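Local coordinates for phosphoheptose isomerase (Neisseria gonorrhoeae, PDB 5I01), which probably isomerises sedoheptulose 7-phosphate to D-glycero-D-manno-heptose 7-phosphate, the first step of the heptose pathway, as a zinc-dependent homotetramer, at residues T173-I176 and Q177-H180; M158-D161 and T162-L165. The protein carries 1 engineered substitution. All blocks are in the same frame, centred on the assembly; numbering follows the deposited sequence.

In the fold
Contact 2 comes first along the chain. There, residues 158-161 leave the end of helix 153-158 and turn straight into 162-165, whose last two residues open strand 164-168, an outermost strand of the parallel sheet within this chain. A short connection then leads to helix 173-193, whose first two turns hold contact 1. The two contacts therefore stand in series, neither nested nor crossed, with centres about 21 Å apart. Contact 2 closes a tight surface turn, joins helix 153-158 to strand 164-168 and packs against strand 143-149 and helix 128-139. Contact 1 ties the start of the last helix to helix 6-27 and to a zinc site completed by a second subunit.

Contact 1: T173-I176 and Q177-H180; sequences TARI and QENH. With ZN (zinc ion), chain H.
R175 grips the carboxylate of E178, one helical turn on, side-on with two nitrogens: NE reaches OE1 at 2.9 Å and NH1 reaches OE2 at 2.8 Å. Both oxygens lie near the guanidinium plane, the carboxylate is turned 38° against it, and NE meets OE1 from above the carboxylate plane while NH1 comes to the syn side of OE2, only a little out of that plane. Bends at chi2 (-69°) and chi3 (89°) fold the arginine alongside the glutamate. R175 NH2 makes a further salt bridge to E16, and E178 OE1 also bonds S17, both on helix 6-27. E178 OE2 takes a bond from ND1 of H185 of a second subunit, a histidine that binds the zinc ion through NE2, making the glutamate second-shell, while Q177 is in the first shell: its extended side chain carries OE1 to 2.0 Å from the zinc, which H63 and E67 of that second subunit also bind. These are the opening turns of helix 173-193 in the SIS fold, where i to i+4 bonds run between the two segments, among them Q177 N to T173 O at 3.0 Å. R175 O is held twice, by N179 N and, from the opposite face of the carbonyl plane, by N179 ND2 at 2.7 Å. On another side of the helix, I176 CG2 sits over the imidazole of H180, 3.7 Å from its centroid, in a CH-pi contact. H180 NE2 bonds T148 O, which helps fix the ring's rotation. Beside Q177, the methyl CG2 of T173 packs 3.9 Å from the amide NE2.

Contact 2: M158-D161 and T162-L165; sequences MLKD and TDVL
K160 and D163 form the ends of a type I beta turn, closed by a bond from D163 N back to K160 O at 3.2 Å. The N-H is fairly straight at 160°, yet it comes to the oxygen from well above the carbonyl plane. D161 and T162 occupy the two middle positions of the turn, both exposed to solvent. The turn is the helix-to-strand loop of a beta-alpha-beta unit: strand 143-149 leads into helix 153-158, and the chain comes round here to enter strand 164-168, which runs parallel to 143-149 in the SIS sheet. V164 shares backbone hydrogen bonds with V144 and A146 of that neighbouring strand.

The side chain of D163 folds back across the mouth of the turn, and its OD2 accepts K160 N at 2.9 Å. This bond is bent, with the N-H standing above the carboxylate plane, and it adds a second link between the two residues that close the turn. H138 NE2 on helix 128-139 also bonds OD2, while OD1 takes V144 N. The buried carboxylate thus has three donors, from the turn, the helix and the adjacent strand, which together fix its rotation. K160 leads its ammonium group away, so that NZ stays 6.4 Å from OD2; any attraction between these opposite charges is probably modest.

L159 starts toward 162-165, its backbone placing CB 3.8 Å from D163 OD2. From there CG swings beside the residue's own backbone N (chi1 -52°), a turn that sends CD1 on to L165. The two leucine side chains meet at about a right angle, L159 CD1 resting 3.7 Å from L165 CB.

Contact 1: T173-I176 and Q177-H180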
ATOM      1  N   THR A 173     -18.334  10.086  13.230  1.00 33.19           N
ATOM      2  CA  THR A 173     -17.244   9.277  12.673  1.00 31.25           C
ATOM      3  C   THR A 173     -15.836   9.670  13.134  1.00 29.39           C
ATOM      4  O   THR A 173     -15.064   8.821  13.570  1.00 27.01           O
ATOM      5  CB  THR A 173     -17.301   9.374  11.139  1.00 32.15           C
ATOM      6  OG1 THR A 173     -18.649   9.120  10.714  1.00 34.87           O
ATOM      7  CG2 THR A 173     -16.353   8.364  10.470  1.00 32.38           C
ATOM      8  N   ALA A 174     -15.514  10.958  13.026  1.00 27.82           N
ATOM      9  CA  ALA A 174     -14.228  11.481  13.461  1.00 27.15           C
ATOM     10  C   ALA A 174     -13.931  11.157  14.934  1.00 27.37           C
ATOM     11  O   ALA A 174     -12.836  10.722  15.259  1.00 28.18           O
ATOM     12  CB  ALA A 174     -14.153  12.981  13.208  1.00 26.45           C
ATOM     13  N   ARG A 175     -14.909  11.328  15.815  1.00 27.77           N
ATOM     14  CA  ARG A 175     -14.718  11.000  17.238  1.00 28.38           C
ATOM     15  C   ARG A 175     -14.561   9.491  17.468  1.00 29.10           C
ATOM     16  O   ARG A 175     -13.826   9.066  18.354  1.00 29.57           O
ATOM     17  CB  ARG A 175     -15.888  11.521  18.071  1.00 28.26           C
ATOM     18  CG  ARG A 175     -16.110  13.025  17.971  1.00 28.01           C
ATOM     19  CD  ARG A 175     -14.999  13.809  18.624  1.00 28.50           C
ATOM     20  NE  ARG A 175     -13.891  14.103  17.729  1.00 29.01           N
ATOM     21  CZ  ARG A 175     -13.879  15.056  16.793  1.00 30.35           C
ATOM     22  NH1 ARG A 175     -12.788  15.229  16.049  1.00 30.78           N
ATOM     23  NH2 ARG A 175     -14.930  15.841  16.584  1.00 31.45           N
ATOM     24  N   ILE A 176     -15.250   8.687  16.664  1.00 30.10           N
ATOM     25  CA  ILE A 176     -15.168   7.231  16.771  1.00 30.16           C
ATOM     26  C   ILE A 176     -13.771   6.730  16.372  1.00 30.64           C
ATOM     27  O   ILE A 176     -13.184   5.939  17.104  1.00 31.89           O
ATOM     28  CB  ILE A 176     -16.267   6.537  15.936  1.00 29.39           C
ATOM     29  CG1 ILE A 176     -17.654   6.892  16.485  1.00 30.24           C
ATOM     30  CG2 ILE A 176     -16.093   5.024  15.961  1.00 28.86           C
ATOM     31  CD1 ILE A 176     -18.744   6.849  15.442  1.00 31.53           C
ATOM     32  N   GLN A 177     -13.250   7.192  15.234  1.00 30.76           N
ATOM     33  CA  GLN A 177     -11.877   6.857  14.808  1.00 32.58           C
ATOM     34  C   GLN A 177     -10.851   7.191  15.891  1.00 31.65           C
ATOM     35  O   GLN A 177      -9.986   6.381  16.186  1.00 31.10           O
ATOM     36  CB  GLN A 177     -11.497   7.570  13.498  1.00 33.38           C
ATOM     37  CG  GLN A 177     -12.045   6.895  12.247  1.00 36.33           C
ATOM     38  CD  GLN A 177     -12.097   7.801  11.003  1.00 39.31           C
ATOM     39  OE1 GLN A 177     -11.620   8.948  11.000  1.00 39.95           O
ATOM     40  NE2 GLN A 177     -12.693   7.275   9.931  1.00 39.91           N
ATOM     41  N   GLU A 178     -10.972   8.374  16.489  1.00 32.51           N
ATOM     42  CA  GLU A 178     -10.029   8.844  17.512  1.00 32.96           C
ATOM     43  C   GLU A 178     -10.036   7.981  18.773  1.00 34.03           C
ATOM     44  O   GLU A 178      -8.981   7.763  19.369  1.00 35.72           O
ATOM     45  CB  GLU A 178     -10.323  10.291  17.878  1.00 32.82           C
ATOM     46  CG  GLU A 178     -10.025  11.261  16.745  1.00 33.92           C
ATOM     47  CD  GLU A 178     -10.758  12.589  16.873  1.00 35.22           C
ATOM     48  OE1 GLU A 178     -11.301  12.889  17.969  1.00 34.51           O
ATOM     49  OE2 GLU A 178     -10.797  13.341  15.859  1.00 35.01           O
ATOM     50  N   ASN A 179     -11.221   7.515  19.177  1.00 34.06           N
ATOM     51  CA  ASN A 179     -11.354   6.536  20.266  1.00 34.63           C
ATOM     52  C   ASN A 179     -10.812   5.150  19.851  1.00 32.61           C
ATOM     53  O   ASN A 179     -10.215   4.447  20.663  1.00 32.66           O
ATOM     54  CB  ASN A 179     -12.817   6.419  20.749  1.00 35.77           C
ATOM     55  CG  ASN A 179     -13.240   7.580  21.622  1.00 38.46           C
ATOM     56  OD1 ASN A 179     -13.486   7.423  22.820  1.00 42.49           O
ATOM     57  ND2 ASN A 179     -13.314   8.760  21.032  1.00 40.26           N
ATOM     58  N   HIS A 180     -11.025   4.757  18.602  1.00 30.24           N
ATOM     59  CA  HIS A 180     -10.510   3.487  18.110  1.00 29.43           C
ATOM     60  C   HIS A 180      -8.985   3.364  18.245  1.00 29.19           C
ATOM     61  O   HIS A 180      -8.479   2.310  18.659  1.00 26.71           O
ATOM     62  CB  HIS A 180     -10.925   3.247  16.649  1.00 29.30           C
ATOM     63  CG  HIS A 180     -12.336   2.781  16.478  1.00 28.66           C
ATOM     64  ND1 HIS A 180     -12.939   2.692  15.241  1.00 28.68           N
ATOM     65  CD2 HIS A 180     -13.258   2.363  17.376  1.00 28.11           C
ATOM     66  CE1 HIS A 180     -14.172   2.243  15.386  1.00 28.18           C
ATOM     67  NE2 HIS A 180     -14.390   2.043  16.673  1.00 28.76           N
TER
HETATM   68 ZN    ZN H 301     -11.037  10.377   9.718  1.00 49.15          ZN

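Contact 2: M158-D161 and T162-L165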
ATOM      1  N   MET A 158     -24.295  -9.422  15.197  1.00 43.59           N
ATOM      2  CA  MET A 158     -23.787 -10.660  14.591  1.00 42.94           C
ATOM      3  C   MET A 158     -22.829 -11.487  15.465  1.00 40.30           C
ATOM      4  O   MET A 158     -22.543 -12.628  15.124  1.00 40.46           O
ATOM      5  CB  MET A 158     -23.080 -10.274  13.279  1.00 44.35           C
ATOM      6  CG  MET A 158     -22.958 -11.336  12.197  1.00 46.58           C
ATOM      7  SD  MET A 158     -21.969 -10.810  10.759  1.00 47.40           S
ATOM      8  CE  MET A 158     -22.149  -9.031  10.779  1.00 42.62           C
ATOM      9  N   LEU A 159     -22.351 -10.947  16.584  1.00 40.23           N
ATOM     10  CA  LEU A 159     -21.262 -11.592  17.356  1.00 42.23           C
ATOM     11  C   LEU A 159     -21.676 -12.781  18.254  1.00 44.64           C
ATOM     12  O   LEU A 159     -22.705 -12.742  18.925  1.00 44.62           O
ATOM     13  CB  LEU A 159     -20.549 -10.556  18.232  1.00 41.11           C
ATOM     14  CG  LEU A 159     -20.019  -9.267  17.583  1.00 40.83           C
ATOM     15  CD1 LEU A 159     -19.208  -8.480  18.599  1.00 40.28           C
ATOM     16  CD2 LEU A 159     -19.192  -9.539  16.333  1.00 39.71           C
ATOM     17  N   LYS A 160     -20.840 -13.817  18.285  1.00 47.95           N
ATOM     18  CA  LYS A 160     -20.991 -14.923  19.238  1.00 51.34           C
ATOM     19  C   LYS A 160     -20.561 -14.507  20.656  1.00 51.91           C
ATOM     20  O   LYS A 160     -19.921 -13.471  20.843  1.00 50.75           O
ATOM     21  CB  LYS A 160     -20.138 -16.127  18.815  1.00 53.04           C
ATOM     22  CG  LYS A 160     -20.402 -16.695  17.427  1.00 54.20           C
ATOM     23  CD  LYS A 160     -19.584 -17.972  17.250  1.00 58.71           C
ATOM     24  CE  LYS A 160     -19.586 -18.522  15.826  1.00 60.96           C
ATOM     25  NZ  LYS A 160     -20.942 -18.595  15.210  1.00 62.01           N
ATOM     26  N   ASP A 161     -20.908 -15.338  21.642  1.00 53.73           N
ATOM     27  CA  ASP A 161     -20.469 -15.175  23.050  1.00 54.66           C
ATOM     28  C   ASP A 161     -18.963 -14.984  23.206  1.00 50.19           C
ATOM     29  O   ASP A 161     -18.519 -14.194  24.034  1.00 47.59           O
ATOM     30  CB  ASP A 161     -20.865 -16.414  23.900  1.00 58.21           C
ATOM     31  CG  ASP A 161     -22.176 -16.233  24.656  1.00 61.63           C
ATOM     32  OD1 ASP A 161     -22.352 -15.183  25.318  1.00 64.41           O
ATOM     33  OD2 ASP A 161     -23.020 -17.160  24.618  1.00 63.84           O
ATOM     34  N   THR A 162     -18.196 -15.741  22.424  1.00 49.72           N
ATOM     35  CA  THR A 162     -16.725 -15.752  22.491  1.00 49.28           C
ATOM     36  C   THR A 162     -16.022 -14.576  21.775  1.00 45.88           C
ATOM     37  O   THR A 162     -14.794 -14.494  21.797  1.00 47.61           O
ATOM     38  CB  THR A 162     -16.182 -17.077  21.913  1.00 50.79           C
ATOM     39  OG1 THR A 162     -16.816 -17.346  20.655  1.00 51.45           O
ATOM     40  CG2 THR A 162     -16.466 -18.229  22.857  1.00 52.01           C
ATOM     41  N   ASP A 163     -16.788 -13.690  21.138  1.00 40.37           N
ATOM     42  CA  ASP A 163     -16.245 -12.481  20.515  1.00 39.54           C
ATOM     43  C   ASP A 163     -16.301 -11.319  21.517  1.00 37.60           C
ATOM     44  O   ASP A 163     -16.923 -11.433  22.571  1.00 37.35           O
ATOM     45  CB  ASP A 163     -17.050 -12.117  19.253  1.00 39.95           C
ATOM     46  CG  ASP A 163     -17.068 -13.232  18.190  1.00 39.50           C
ATOM     47  OD1 ASP A 163     -16.093 -14.008  18.055  1.00 38.26           O
ATOM     48  OD2 ASP A 163     -18.068 -13.305  17.449  1.00 40.28           O
ATOM     49  N   VAL A 164     -15.663 -10.201  21.173  1.00 35.81           N
ATOM     50  CA  VAL A 164     -15.603  -9.012  22.039  1.00 34.81           C
ATOM     51  C   VAL A 164     -15.992  -7.769  21.239  1.00 33.73           C
ATOM     52  O   VAL A 164     -15.393  -7.482  20.209  1.00 33.59           O
ATOM     53  CB  VAL A 164     -14.195  -8.817  22.652  1.00 34.96           C
ATOM     54  CG1 VAL A 164     -14.140  -7.562  23.518  1.00 35.46           C
ATOM     55  CG2 VAL A 164     -13.796 -10.034  23.472  1.00 35.14           C
ATOM     56  N   LEU A 165     -16.995  -7.042  21.721  1.00 33.34           N
ATOM     57  CA  LEU A 165     -17.477  -5.836  21.060  1.00 33.59           C
ATOM     58  C   LEU A 165     -16.893  -4.655  21.782  1.00 33.36           C
ATOM     59  O   LEU A 165     -17.081  -4.526  22.986  1.00 35.69           O
ATOM     60  CB  LEU A 165     -19.007  -5.747  21.104  1.00 32.87           C
ATOM     61  CG  LEU A 165     -19.653  -4.483  20.511  1.00 32.61           C
ATOM     62  CD1 LEU A 165     -19.334  -4.332  19.033  1.00 32.61           C
ATOM     63  CD2 LEU A 165     -21.154  -4.501  20.737  1.00 31.85           C
TER